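PDB 6KME: phytochromobilin synthase, which probably reduces biliverdin IX alpha to phytochromobilin with electrons from ferredoxin, and is caught here with its substrate bound. Local coordinates for residues A[233-241]-A[281-292]. The protein carries 1 engineered substitution. Residues are numbered along the deposited sequence; the frame is centred on the assembly and turned at random.
Sequences TWRSEKDPG and YRCEDGKVNEKR. With BLA (biliverdine IX alpha), chain B.
Three acceptors share the ammonium group of Lys238: NZ donates to the carbonyl O of Asn289 and, at 2.9 Å, to O of Lys291, while a water that accepts from NZ passes a bond on to O of Glu290. In this way one lysine probably helps to fix the course of a chain that has no regular helix or strand of its own. NZ lies almost in line with the C=O of Asn289 (165°) but well above the carbonyl plane of Lys291. The side chain, bent at chi2 (-58°), carries CE to 3.7 Å from CE2 of Tyr281. That phenol reaches the edge of the Trp234 indole, OH lying 3.3 Å from CH2, with the ring planes at 68°; OH also donates to O of Arg292 at 2.7 Å, tying both ends of 281-292 together. An Asx turn, Asn289 OD1 accepting from N of Lys291, shapes the bend between them.

Beyond this anchor Arg292 turns to the substrate. Its guanidinium carries Pro240 over one face, and NH1 bonds to both biliverdin propionates, O2A and O2D, while NH2 donates to O1D at 2.8 Å, a clamp likely to offset part of the negative charge of the two propionates. Arg235 in turn holds Asp239 side-on, NE to OD1 and NH2 to OD2 (2.7 Å), and lays NH2 3.4 Å from the bilin methyl CMB. A leucine in place of Arg235 would probably leave the Asp239 carboxylate without its paired charge and free to turn beside the bilin.

In the fold, the C-terminal end of helix 218-238 is joined to the loop between helix 274-277 and strand 297-298. Phe274 of that short helix packs on Tyr281 and Lys238, and Asn116 of strand 112-119 accepts a further bond from Arg235, linking the helix end to the antiparallel sheet.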
loop_
_atom_site.group_PDB
_atom_site.type_symbol
_atom_site.label_atom_id
_atom_site.label_comp_id
_atom_site.label_asym_id
_atom_site.label_seq_id
_atom_site.Cartn_x
_atom_site.Cartn_y
_atom_site.Cartn_z
ATOM N N THR A 233 -9.389 5.227 -4.286
ATOM C CA THR A 233 -10.130 6.398 -3.840
ATOM C C THR A 233 -9.943 6.614 -2.344
ATOM O O THR A 233 -9.707 7.746 -1.897
ATOM C CB THR A 233 -11.606 6.241 -4.185
ATOM O OG1 THR A 233 -11.769 6.215 -5.611
ATOM C CG2 THR A 233 -12.405 7.396 -3.603
ATOM N N TRP A 234 -10.036 5.537 -1.558
ATOM C CA TRP A 234 -9.789 5.649 -0.120
ATOM C C TRP A 234 -8.403 6.214 0.154
ATOM O O TRP A 234 -8.255 7.216 0.870
ATOM C CB TRP A 234 -9.947 4.287 0.562
ATOM C CG TRP A 234 -9.391 4.306 1.957
ATOM C CD1 TRP A 234 -8.166 3.842 2.367
ATOM C CD2 TRP A 234 -10.016 4.873 3.123
ATOM N NE1 TRP A 234 -8.002 4.073 3.718
ATOM C CE2 TRP A 234 -9.124 4.695 4.205
ATOM C CE3 TRP A 234 -11.254 5.486 3.358
ATOM C CZ2 TRP A 234 -9.424 5.129 5.506
ATOM C CZ3 TRP A 234 -11.554 5.913 4.660
ATOM C CH2 TRP A 234 -10.639 5.731 5.710
ATOM N N ARG A 235 -7.371 5.594 -0.428
ATOM C CA ARG A 235 -6.001 5.993 -0.124
ATOM C C ARG A 235 -5.692 7.387 -0.641
ATOM O O ARG A 235 -5.002 8.161 0.035
ATOM C CB ARG A 235 -5.014 4.958 -0.686
ATOM C CG ARG A 235 -5.085 3.605 0.032
ATOM C CD ARG A 235 -3.855 2.733 -0.237
ATOM N NE ARG A 235 -2.656 3.327 0.352
ATOM C CZ ARG A 235 -1.420 2.911 0.105
ATOM N NH1 ARG A 235 -1.213 1.878 -0.715
ATOM N NH2 ARG A 235 -0.393 3.524 0.676
ATOM N N SER A 236 -6.201 7.756 -1.819
ATOM C CA SER A 236 -5.867 9.092 -2.295
ATOM C C SER A 236 -6.505 10.170 -1.426
ATOM O O SER A 236 -5.985 11.288 -1.370
ATOM C CB SER A 236 -6.253 9.268 -3.769
ATOM O OG SER A 236 -7.646 9.346 -3.919
ATOM N N GLU A 237 -7.583 9.851 -0.709
ATOM C CA GLU A 237 -8.211 10.817 0.193
ATOM C C GLU A 237 -7.603 10.816 1.599
ATOM O O GLU A 237 -7.455 11.885 2.199
ATOM C CB GLU A 237 -9.720 10.550 0.283
ATOM C CG GLU A 237 -10.515 11.597 1.093
ATOM C CD GLU A 237 -10.709 12.921 0.348
ATOM O OE1 GLU A 237 -10.851 12.905 -0.891
ATOM O OE2 GLU A 237 -10.719 13.982 1.008
ATOM N N LYS A 238 -7.237 9.649 2.143
ATOM C CA LYS A 238 -6.997 9.508 3.580
ATOM C C LYS A 238 -5.646 8.914 3.992
ATOM O O LYS A 238 -5.421 8.758 5.201
ATOM C CB LYS A 238 -8.110 8.646 4.214
ATOM C CG LYS A 238 -9.504 9.307 4.249
ATOM C CD LYS A 238 -9.463 10.634 5.003
ATOM C CE LYS A 238 -10.843 11.256 5.206
ATOM N NZ LYS A 238 -10.728 12.647 5.765
ATOM N N ASP A 239 -4.758 8.552 3.052
ATOM C CA ASP A 239 -3.482 7.954 3.449
ATOM C C ASP A 239 -2.743 8.898 4.400
ATOM O O ASP A 239 -2.697 10.109 4.159
ATOM C CB ASP A 239 -2.596 7.645 2.237
ATOM C CG ASP A 239 -2.239 6.136 2.110
ATOM O OD1 ASP A 239 -3.130 5.267 2.248
ATOM O OD2 ASP A 239 -1.057 5.828 1.848
ATOM N N PRO A 240 -2.168 8.387 5.488
ATOM C CA PRO A 240 -1.523 9.289 6.464
ATOM C C PRO A 240 -0.355 10.104 5.907
ATOM O O PRO A 240 -0.062 11.171 6.454
ATOM C CB PRO A 240 -1.071 8.333 7.573
ATOM C CG PRO A 240 -2.061 7.207 7.497
ATOM C CD PRO A 240 -2.274 7.014 6.005
ATOM N N GLY A 241 0.299 9.671 4.827
ATOM C CA GLY A 241 1.469 10.422 4.378
ATOM C C GLY A 241 1.170 11.750 3.696
ATOM O O GLY A 241 2.105 12.510 3.427
ATOM N N TYR A 281 -18.567 9.801 5.816
ATOM C CA TYR A 281 -17.699 10.975 5.835
ATOM C C TYR A 281 -18.354 12.229 5.272
ATOM O O TYR A 281 -17.695 13.271 5.218
ATOM C CB TYR A 281 -16.405 10.698 5.049
ATOM C CG TYR A 281 -15.434 9.798 5.767
ATOM C CD1 TYR A 281 -15.579 8.416 5.725
ATOM C CD2 TYR A 281 -14.372 10.327 6.499
ATOM C CE1 TYR A 281 -14.692 7.577 6.393
ATOM C CE2 TYR A 281 -13.481 9.489 7.179
ATOM C CZ TYR A 281 -13.648 8.112 7.110
ATOM O OH TYR A 281 -12.766 7.262 7.763
ATOM N N ARG A 282 -19.617 12.178 4.850
ATOM C CA ARG A 282 -20.246 13.372 4.291
ATOM C C ARG A 282 -20.589 14.326 5.423
ATOM O O ARG A 282 -21.347 13.971 6.332
ATOM C CB ARG A 282 -21.499 13.040 3.479
ATOM C CG ARG A 282 -22.202 14.304 2.959
ATOM C CD ARG A 282 -23.375 14.014 2.027
ATOM N NE ARG A 282 -22.953 13.321 0.811
ATOM C CZ ARG A 282 -23.259 12.059 0.519
ATOM N NH1 ARG A 282 -24.001 11.333 1.355
ATOM N NH2 ARG A 282 -22.828 11.521 -0.617
ATOM N N CYS A 283 -20.035 15.534 5.363
ATOM C CA CYS A 283 -20.301 16.560 6.363
ATOM C C CYS A 283 -21.628 17.262 6.099
ATOM O O CYS A 283 -22.209 17.172 5.015
ATOM C CB CYS A 283 -19.171 17.582 6.389
ATOM S SG CYS A 283 -18.043 17.282 7.725
ATOM N N GLU A 284 -22.088 18.008 7.116
ATOM C CA GLU A 284 -23.356 18.725 7.014
ATOM C C GLU A 284 -23.377 19.683 5.828
ATOM O O GLU A 284 -24.454 20.010 5.315
ATOM C CB GLU A 284 -23.638 19.492 8.311
ATOM N N ASP A 285 -22.211 20.145 5.378
ATOM C CA ASP A 285 -22.120 21.021 4.221
ATOM C C ASP A 285 -21.811 20.268 2.927
ATOM O O ASP A 285 -21.602 20.901 1.886
ATOM C CB ASP A 285 -21.074 22.111 4.476
ATOM C CG ASP A 285 -19.770 21.558 5.019
ATOM O OD1 ASP A 285 -19.444 20.388 4.726
ATOM O OD2 ASP A 285 -19.075 22.294 5.752
ATOM N N GLY A 286 -21.784 18.937 2.962
ATOM C CA GLY A 286 -21.543 18.158 1.763
ATOM C C GLY A 286 -20.087 17.917 1.435
ATOM O O GLY A 286 -19.795 17.256 0.429
ATOM N N LYS A 287 -19.170 18.422 2.250
ATOM C CA LYS A 287 -17.744 18.197 2.093
ATOM C C LYS A 287 -17.340 16.890 2.770
ATOM O O LYS A 287 -18.128 16.255 3.472
ATOM C CB LYS A 287 -16.966 19.381 2.681
ATOM C CG LYS A 287 -17.367 20.730 2.089
ATOM C CD LYS A 287 -16.646 21.892 2.768
ATOM C CE LYS A 287 -16.911 23.209 2.043
ATOM N NZ LYS A 287 -16.113 24.347 2.591
ATOM N N VAL A 288 -16.090 16.487 2.547
ATOM C CA VAL A 288 -15.533 15.302 3.194
ATOM C C VAL A 288 -15.074 15.662 4.601
ATOM O O VAL A 288 -14.320 16.618 4.795
ATOM C CB VAL A 288 -14.374 14.729 2.372
ATOM C CG1 VAL A 288 -13.748 13.553 3.113
ATOM C CG2 VAL A 288 -14.885 14.281 0.987
ATOM N N ASN A 289 -15.521 14.890 5.586
ATOM C CA ASN A 289 -15.148 15.143 6.975
ATOM C C ASN A 289 -13.631 15.165 7.141
ATOM O O ASN A 289 -12.925 14.288 6.632
ATOM C CB ASN A 289 -15.770 14.070 7.867
ATOM C CG ASN A 289 -15.782 14.460 9.330
ATOM O OD1 ASN A 289 -14.759 14.865 9.883
ATOM N ND2 ASN A 289 -16.949 14.347 9.963
ATOM N N GLU A 290 -13.126 16.167 7.873
ATOM C CA GLU A 290 -11.684 16.298 8.084
ATOM C C GLU A 290 -11.089 15.149 8.888
ATOM O O GLU A 290 -9.870 14.947 8.845
ATOM C CB GLU A 290 -11.367 17.612 8.809
ATOM C CG GLU A 290 -11.379 18.834 7.928
ATOM C CD GLU A 290 -11.134 20.109 8.722
ATOM O OE1 GLU A 290 -11.288 20.076 9.967
ATOM O OE2 GLU A 290 -10.784 21.136 8.101
ATOM N N LYS A 291 -11.901 14.416 9.644
ATOM C CA LYS A 291 -11.373 13.285 10.397
ATOM C C LYS A 291 -10.830 12.222 9.459
ATOM O O LYS A 291 -11.438 11.914 8.430
ATOM C CB LYS A 291 -12.461 12.674 11.278
ATOM C CG LYS A 291 -12.892 13.576 12.407
ATOM C CD LYS A 291 -13.584 12.775 13.481
ATOM C CE LYS A 291 -15.075 12.791 13.299
ATOM N NZ LYS A 291 -15.758 13.347 14.516
ATOM N N ARG A 292 -9.675 11.648 9.820
ATOM C CA ARG A 292 -9.207 10.464 9.101
ATOM C C ARG A 292 -10.146 9.280 9.319
ATOM O O ARG A 292 -10.438 8.520 8.382
ATOM C CB ARG A 292 -7.784 10.099 9.538
ATOM C CG ARG A 292 -7.163 8.944 8.691
ATOM C CD ARG A 292 -5.705 8.680 9.078
ATOM N NE ARG A 292 -4.899 9.892 9.031
ATOM C CZ ARG A 292 -3.726 10.035 9.638
ATOM N NH1 ARG A 292 -3.215 9.032 10.326
ATOM N NH2 ARG A 292 -3.069 11.180 9.554
HETATM C CHA BLA B . 1.179 6.748 10.189
HETATM N NA BLA B . 0.501 5.180 8.239
HETATM C C1A BLA B . 0.381 5.613 9.570
HETATM C C2A BLA B . -0.646 4.788 10.207
HETATM C C3A BLA B . -1.135 3.849 9.196
HETATM C C4A BLA B . -0.411 4.114 7.986
HETATM C CMA BLA B . -2.194 2.752 9.328
HETATM C CAA BLA B . -1.082 4.990 11.686
HETATM C CBA BLA B . -2.047 6.142 11.762
HETATM C CGA BLA B . -3.526 5.643 11.568
HETATM O O1A BLA B . -3.786 4.755 12.327
HETATM O O2A BLA B . -4.118 6.236 10.715
HETATM C CHB BLA B . -0.511 3.400 6.631
HETATM N NB BLA B . -2.894 3.045 6.311
HETATM C C1B BLA B . -1.574 3.047 5.805
HETATM C C2B BLA B . -1.723 2.168 4.491
HETATM C C3B BLA B . -3.068 1.969 4.204
HETATM C C4B BLA B . -3.856 2.584 5.362
HETATM C CMB BLA B . -0.507 1.895 3.623
HETATM O OB BLA B . -5.053 2.744 5.535
HETATM C CAB BLA B . -3.942 1.300 3.172
HETATM C CBB BLA B . -5.263 1.192 2.896
HETATM N NC BLA B . 3.484 7.405 5.459
HETATM C C1C BLA B . 3.613 6.892 4.148
HETATM C C2C BLA B . 4.378 7.964 3.361
HETATM C C3C BLA B . 4.648 9.012 4.241
HETATM C C4C BLA B . 4.070 8.673 5.636
HETATM C CMC BLA B . 4.676 7.713 1.877
HETATM O OC BLA B . 3.130 5.794 3.922
HETATM C CAC BLA B . 5.371 10.268 3.905
HETATM C CBC BLA B . 5.448 11.024 2.788
HETATM C CHD BLA B . 4.003 9.280 6.862
HETATM N ND BLA B . 2.483 7.714 8.259
HETATM C C1D BLA B . 3.242 8.795 8.084
HETATM C C2D BLA B . 3.341 9.645 9.337
HETATM C C3D BLA B . 2.591 9.006 10.308
HETATM C C4D BLA B . 1.999 7.727 9.651
HETATM C CMD BLA B . 4.156 10.925 9.336
HETATM C CAD BLA B . 2.288 9.343 11.773
HETATM C CBD BLA B . 1.352 10.524 11.947
HETATM C CGD BLA B . -0.154 10.262 11.502
HETATM O O1D BLA B . -0.557 11.145 10.765
HETATM O O2D BLA B . -0.639 9.241 11.971
HETATM O O HOH W 1 -8.227 13.159 7.123
#